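Local coordinates for protein SorB (Sorangium cellulosum, PDB 6B2V) that contributes a dehydratase-like pyran synthase domain to module nine of the trans-acyltransferase assembly line of the sorangicin pathway, which makes a polyketide antibiotic, at residues S81-N87 with R127-D133; A137-P142 with W240-D244. All coordinates share one frame; numbering follows the deposited sequence.

Interaction 1: residues S81-N87 with R127-D133; sequences SIAGIRN and RGLLVFD
Strands 82-90 and 123-132 pair antiparallel in what is predicted to be the N-terminal hotdog fold, their pairing broken by a classic beta bulge in which Ala83 and Gly84 sit opposite the single residue Val131. The axes of 82-86 and 127-132 run 158° apart, and the register slips by one between the Ile82-Phe132 and Gly84-Val131 pairs. Val131 O takes Ala83 N at 2.8 Å and, more weakly, Gly84 N; Val131 N returns a bond to Gly84 O. Beyond the bulge the regular pattern resumes, with Arg86 and Leu129 joined through both backbone N-H groups.

On one face Leu130 CD2 sits between two isoleucines, 3.9 Å from Ile85 CG1 and 4.0 Å from Ile82 CG2; helix 64-77 covers these side chains. On the other, Val131 CG2 crosses the Arg86 chain at a slant, 3.8 Å from Arg86 CG. With CG anti to the carbonyl carbon (chi1 -62°), Leu129 runs alongside Asn87 and brings CD1 to 3.6 Å from its ND2.

At the bulged end Asp133 N donates to Ser81 O, and Ser81 OG donates to Asp133 OD2 at 2.5 Å, a separation so short that its exact length is doubtful. At the far end a water donates to Asn87 O and accepts from Arg127 NE at 2.9 Å, in the guanidinium plane.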
loop_
_atom_site.group_PDB
_atom_site.type_symbol
_atom_site.label_atom_id
_atom_site.label_comp_id
_atom_site.label_asym_id
_atom_site.label_seq_id
_atom_site.Cartn_x
_atom_site.Cartn_y
_atom_site.Cartn_z
ATOM N N SER A 81 10.729 -16.347 -0.355
ATOM C CA SER A 81 9.615 -16.363 0.552
ATOM C C SER A 81 9.628 -15.073 1.372
ATOM O O SER A 81 10.471 -14.866 2.150
ATOM C CB SER A 81 9.741 -17.618 1.437
ATOM O OG SER A 81 8.648 -17.769 2.283
ATOM N N ILE A 82 8.621 -14.255 1.191
ATOM C CA ILE A 82 8.610 -12.928 1.774
ATOM C C ILE A 82 7.669 -12.752 2.929
ATOM O O ILE A 82 6.538 -13.066 2.825
ATOM C CB ILE A 82 8.203 -11.930 0.674
ATOM C CG1 ILE A 82 9.091 -12.035 -0.556
ATOM C CG2 ILE A 82 8.144 -10.506 1.165
ATOM C CD1 ILE A 82 10.537 -11.884 -0.284
ATOM N N ALA A 83 8.191 -12.241 4.016
ATOM C CA ALA A 83 7.444 -11.944 5.199
ATOM C C ALA A 83 6.911 -10.538 5.236
ATOM O O ALA A 83 5.980 -10.254 5.910
ATOM C CB ALA A 83 8.320 -12.171 6.423
ATOM N N GLY A 84 7.575 -9.667 4.519
ATOM C CA GLY A 84 7.198 -8.286 4.519
ATOM C C GLY A 84 8.166 -7.398 3.802
ATOM O O GLY A 84 9.031 -7.862 3.153
ATOM N N ILE A 85 7.918 -6.100 3.938
ATOM C CA ILE A 85 8.698 -5.039 3.341
ATOM C C ILE A 85 9.080 -4.016 4.392
ATOM O O ILE A 85 8.339 -3.699 5.194
ATOM C CB ILE A 85 7.952 -4.398 2.151
ATOM C CG1 ILE A 85 8.001 -5.322 0.951
ATOM C CG2 ILE A 85 8.556 -3.065 1.718
ATOM C CD1 ILE A 85 7.108 -4.935 -0.191
ATOM N N ARG A 86 10.313 -3.558 4.349
ATOM C CA ARG A 86 10.777 -2.541 5.270
ATOM C C ARG A 86 11.376 -1.364 4.500
ATOM O O ARG A 86 11.836 -1.524 3.428
ATOM C CB ARG A 86 11.837 -3.069 6.255
ATOM C CG ARG A 86 11.269 -3.858 7.406
ATOM C CD ARG A 86 12.288 -4.405 8.379
ATOM N NE ARG A 86 13.056 -3.334 8.881
ATOM C CZ ARG A 86 14.341 -3.209 8.670
ATOM N NH1 ARG A 86 14.986 -4.127 8.000
ATOM N NH2 ARG A 86 14.972 -2.169 9.134
ATOM N N ASN A 87 11.294 -0.204 5.105
ATOM C CA ASN A 87 11.923 0.967 4.539
ATOM C C ASN A 87 11.578 1.273 3.099
ATOM O O ASN A 87 12.421 1.521 2.309
ATOM C CB ASN A 87 13.429 0.859 4.721
ATOM C CG ASN A 87 13.832 0.783 6.148
ATOM O OD1 ASN A 87 13.186 1.270 7.014
ATOM N ND2 ASN A 87 14.953 0.200 6.374
ATOM N N ARG A 127 11.684 2.118 -3.998
ATOM C CA ARG A 127 12.693 1.251 -3.467
ATOM C C ARG A 127 12.334 0.814 -2.066
ATOM O O ARG A 127 11.509 1.353 -1.428
ATOM C CB ARG A 127 14.059 1.902 -3.465
ATOM C CG ARG A 127 14.247 2.879 -2.355
ATOM C CD ARG A 127 15.629 3.436 -2.314
ATOM N NE ARG A 127 15.928 3.945 -1.006
ATOM C CZ ARG A 127 16.701 4.987 -0.808
ATOM N NH1 ARG A 127 17.200 5.583 -1.865
ATOM N NH2 ARG A 127 16.937 5.415 0.405
ATOM N N GLY A 128 12.984 -0.221 -1.629
ATOM C CA GLY A 128 12.769 -0.730 -0.319
ATOM C C GLY A 128 13.485 -2.034 -0.066
ATOM O O GLY A 128 14.279 -2.427 -0.844
ATOM N N LEU A 129 13.100 -2.682 1.021
ATOM C CA LEU A 129 13.707 -3.934 1.416
ATOM C C LEU A 129 12.676 -5.042 1.544
ATOM O O LEU A 129 11.742 -4.875 2.206
ATOM C CB LEU A 129 14.353 -3.798 2.779
ATOM C CG LEU A 129 15.493 -2.821 2.985
ATOM C CD1 LEU A 129 15.823 -2.708 4.458
ATOM C CD2 LEU A 129 16.719 -3.254 2.221
ATOM N N LEU A 130 12.911 -6.153 0.895
ATOM C CA LEU A 130 12.066 -7.307 1.032
ATOM C C LEU A 130 12.653 -8.182 2.128
ATOM O O LEU A 130 13.776 -8.564 2.039
ATOM C CB LEU A 130 11.995 -8.056 -0.285
ATOM C CG LEU A 130 11.203 -7.412 -1.402
ATOM C CD1 LEU A 130 11.819 -7.692 -2.731
ATOM C CD2 LEU A 130 9.775 -7.894 -1.462
ATOM N N VAL A 131 11.856 -8.470 3.146
ATOM C CA VAL A 131 12.272 -9.238 4.286
ATOM C C VAL A 131 11.821 -10.681 4.130
ATOM O O VAL A 131 10.673 -10.950 3.967
ATOM C CB VAL A 131 11.606 -8.691 5.541
ATOM C CG1 VAL A 131 12.045 -9.454 6.766
ATOM C CG2 VAL A 131 11.870 -7.198 5.681
ATOM N N PHE A 132 12.800 -11.553 4.189
ATOM C CA PHE A 132 12.600 -12.951 4.021
ATOM C C PHE A 132 12.019 -13.557 5.264
ATOM O O PHE A 132 12.107 -13.057 6.317
ATOM C CB PHE A 132 13.948 -13.621 3.763
ATOM C CG PHE A 132 14.467 -13.495 2.353
ATOM C CD1 PHE A 132 13.830 -12.762 1.414
ATOM C CD2 PHE A 132 15.636 -14.111 1.997
ATOM C CE1 PHE A 132 14.322 -12.657 0.150
ATOM C CE2 PHE A 132 16.134 -14.037 0.736
ATOM C CZ PHE A 132 15.476 -13.308 -0.197
ATOM N N ASP A 133 11.416 -14.706 5.076
ATOM C CA ASP A 133 10.891 -15.479 6.162
ATOM C C ASP A 133 12.034 -16.052 7.024
ATOM O O ASP A 133 11.802 -16.375 8.131
ATOM C CB ASP A 133 9.991 -16.593 5.661
ATOM C CG ASP A 133 8.631 -16.134 5.358
ATOM O OD1 ASP A 133 8.047 -15.388 6.096
ATOM O OD2 ASP A 133 8.092 -16.558 4.371
HETATM O O HOH W 1 14.624 3.004 1.413
#

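Interaction 2: residues A137-P142 with W240-D244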
loop_
_atom_site.group_PDB
_atom_site.type_symbol
_atom_site.label_atom_id
_atom_site.label_comp_id
_atom_site.label_asym_id
_atom_site.label_seq_id
_atom_site.Cartn_x
_atom_site.Cartn_y
_atom_site.Cartn_z
ATOM N N ALA A 137 12.189 -12.583 11.065
ATOM C CA ALA A 137 12.264 -11.163 11.299
ATOM C C ALA A 137 10.902 -10.460 11.452
ATOM O O ALA A 137 10.832 -9.330 11.804
ATOM C CB ALA A 137 13.117 -10.506 10.249
ATOM N N GLN A 138 9.832 -11.177 11.227
ATOM C CA GLN A 138 8.523 -10.602 11.336
ATOM C C GLN A 138 8.127 -10.492 12.784
ATOM O O GLN A 138 8.167 -11.436 13.501
ATOM C CB GLN A 138 7.564 -11.509 10.552
ATOM C CG GLN A 138 6.164 -11.018 10.318
ATOM C CD GLN A 138 5.299 -12.016 9.590
ATOM O OE1 GLN A 138 4.974 -13.054 10.119
ATOM N NE2 GLN A 138 4.892 -11.668 8.391
ATOM N N PRO A 139 7.631 -9.332 13.184
ATOM C CA PRO A 139 7.123 -9.178 14.536
ATOM C C PRO A 139 5.910 -10.073 14.689
ATOM O O PRO A 139 5.200 -10.330 13.763
ATOM C CB PRO A 139 6.648 -7.732 14.600
ATOM C CG PRO A 139 7.200 -7.065 13.425
ATOM C CD PRO A 139 7.614 -8.074 12.432
ATOM N N ALA A 140 5.623 -10.458 15.913
ATOM C CA ALA A 140 4.503 -11.305 16.160
ATOM C C ALA A 140 3.264 -10.561 15.734
ATOM O O ALA A 140 3.160 -9.400 15.888
ATOM C CB ALA A 140 4.405 -11.658 17.633
ATOM N N ARG A 141 2.335 -11.326 15.226
ATOM C CA ARG A 141 1.083 -10.813 14.770
ATOM C C ARG A 141 0.495 -10.135 15.977
ATOM O O ARG A 141 0.435 -10.664 17.009
ATOM C CB ARG A 141 0.199 -11.999 14.371
ATOM C CG ARG A 141 -1.062 -11.631 13.638
ATOM C CD ARG A 141 -1.974 -12.797 13.321
ATOM N NE ARG A 141 -2.727 -12.615 12.121
ATOM C CZ ARG A 141 -3.699 -13.411 11.724
ATOM N NH1 ARG A 141 -4.056 -14.431 12.476
ATOM N NH2 ARG A 141 -4.303 -13.195 10.586
ATOM N N PRO A 142 -0.083 -8.987 15.768
ATOM C CA PRO A 142 -0.724 -8.257 16.833
ATOM C C PRO A 142 -1.894 -9.052 17.312
ATOM O O PRO A 142 -2.489 -9.839 16.640
ATOM C CB PRO A 142 -1.274 -7.013 16.134
ATOM C CG PRO A 142 -0.492 -6.860 14.932
ATOM C CD PRO A 142 0.074 -8.195 14.560
ATOM N N TRP A 240 3.820 -5.769 7.012
ATOM C CA TRP A 240 3.879 -7.167 7.381
ATOM C C TRP A 240 2.611 -7.870 6.907
ATOM O O TRP A 240 1.592 -7.424 7.177
ATOM C CB TRP A 240 4.054 -7.315 8.899
ATOM C CG TRP A 240 5.290 -6.659 9.431
ATOM C CD1 TRP A 240 5.345 -5.621 10.270
ATOM C CD2 TRP A 240 6.638 -7.009 9.134
ATOM N NE1 TRP A 240 6.632 -5.292 10.541
ATOM C CE2 TRP A 240 7.452 -6.136 9.850
ATOM C CE3 TRP A 240 7.228 -7.977 8.347
ATOM C CZ2 TRP A 240 8.831 -6.192 9.776
ATOM C CZ3 TRP A 240 8.615 -8.011 8.283
ATOM C CH2 TRP A 240 9.374 -7.147 9.004
ATOM N N ILE A 241 2.745 -8.974 6.198
ATOM C CA ILE A 241 1.647 -9.689 5.640
ATOM C C ILE A 241 1.407 -10.973 6.436
ATOM O O ILE A 241 2.250 -11.807 6.463
ATOM C CB ILE A 241 2.077 -10.116 4.232
ATOM C CG1 ILE A 241 2.434 -8.896 3.389
ATOM C CG2 ILE A 241 0.978 -10.892 3.586
ATOM C CD1 ILE A 241 3.374 -9.226 2.242
ATOM N N TYR A 242 0.285 -11.085 7.117
ATOM C CA TYR A 242 0.023 -12.261 7.939
ATOM C C TYR A 242 -0.887 -13.317 7.335
ATOM O O TYR A 242 -0.684 -14.458 7.517
ATOM C CB TYR A 242 -0.485 -11.828 9.322
ATOM C CG TYR A 242 0.494 -11.009 10.106
ATOM C CD1 TYR A 242 1.565 -11.586 10.713
ATOM C CD2 TYR A 242 0.339 -9.648 10.254
ATOM C CE1 TYR A 242 2.449 -10.834 11.441
ATOM C CE2 TYR A 242 1.215 -8.897 10.971
ATOM C CZ TYR A 242 2.281 -9.504 11.545
ATOM O OH TYR A 242 3.155 -8.770 12.266
ATOM N N SER A 243 -1.869 -12.865 6.613
ATOM C CA SER A 243 -2.802 -13.752 5.949
ATOM C C SER A 243 -3.539 -13.061 4.793
ATOM O O SER A 243 -3.357 -11.936 4.595
ATOM C CB SER A 243 -3.706 -14.441 6.948
ATOM O OG SER A 243 -4.663 -13.589 7.332
ATOM N N ASP A 244 -4.381 -13.764 4.064
ATOM C CA ASP A 244 -5.002 -13.180 2.893
ATOM C C ASP A 244 -5.819 -11.951 3.229
ATOM O O ASP A 244 -6.776 -12.029 3.918
ATOM C CB ASP A 244 -5.952 -14.249 2.305
ATOM C CG ASP A 244 -6.576 -13.870 0.943
ATOM O OD1 ASP A 244 -6.524 -12.799 0.469
ATOM O OD2 ASP A 244 -7.160 -14.758 0.356
#
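The loop 137-142 passes over the end of strand 232-241 at a steep angle, 64° between the end-to-end directions of 137-142 and 240-243, and the nearest CA atoms, those of Gln138 and Trp240, are 7.0 Å apart. That is too far for backbone-to-backbone pairing; side chains do most of the touching, against backbone atoms as well as each other.

Trp240 offers one indole face to the loop. Pro139 CD presses over its centre, 3.5 Å from the centroid of the five-membered ring and 3.2 Å from CE2, while Gln138 CA makes a CH-pi contact with the six-membered ring nearer the rim. Gln138 continues past the indole, its CG anti to the backbone N (chi1 -170°) and the chain extended, until NE2 makes a weak 3.3 Å bond to Ile241 O; on the way Gln138 CD lies 3.6 Å from Tyr242 CE1. The contact ties together the two predicted hotdog folds of the dehydratase-like domain: the loop leaves the N-terminal one, and 240-244 belongs to the C-terminal one.

Tyr242 reaches back into the loop. Its OH donates to Pro139 O at 3.0 Å, approaching from above the carbonyl plane, 44° out of it. Arg141 CG lies over one face of the phenol ring, 4.0 Å from its centroid, and Pro142 CD touches CE2 obliquely. Beyond the ring the Arg141 chain runs on toward strand 279-289, where NE donates to Cys279 O.

How the interactions relate
Interactions 1 and 2 have centres 12 Å apart and follow one another along the chain: strand 123-132 ends interaction 1, and the loop 137-142 opens interaction 2 a few residues later. They also meet laterally, because strands 82-90 and 232-241 are neighbours, with a backbone hydrogen bond between Ile85 and Leu239. The bulge residues supply the join. Ala83 O lies 3.1 Å from Gln138 NE2, a probable weak hydrogen bond, so this amide has a weakly bonded acceptor in each of the two predicted hotdog folds; Trp240 CE3 packs 3.6 Å from Ala83 O and 3.8 Å from Gly84 CA. Val131 CG1 meets Ala137 CB at 3.8 Å.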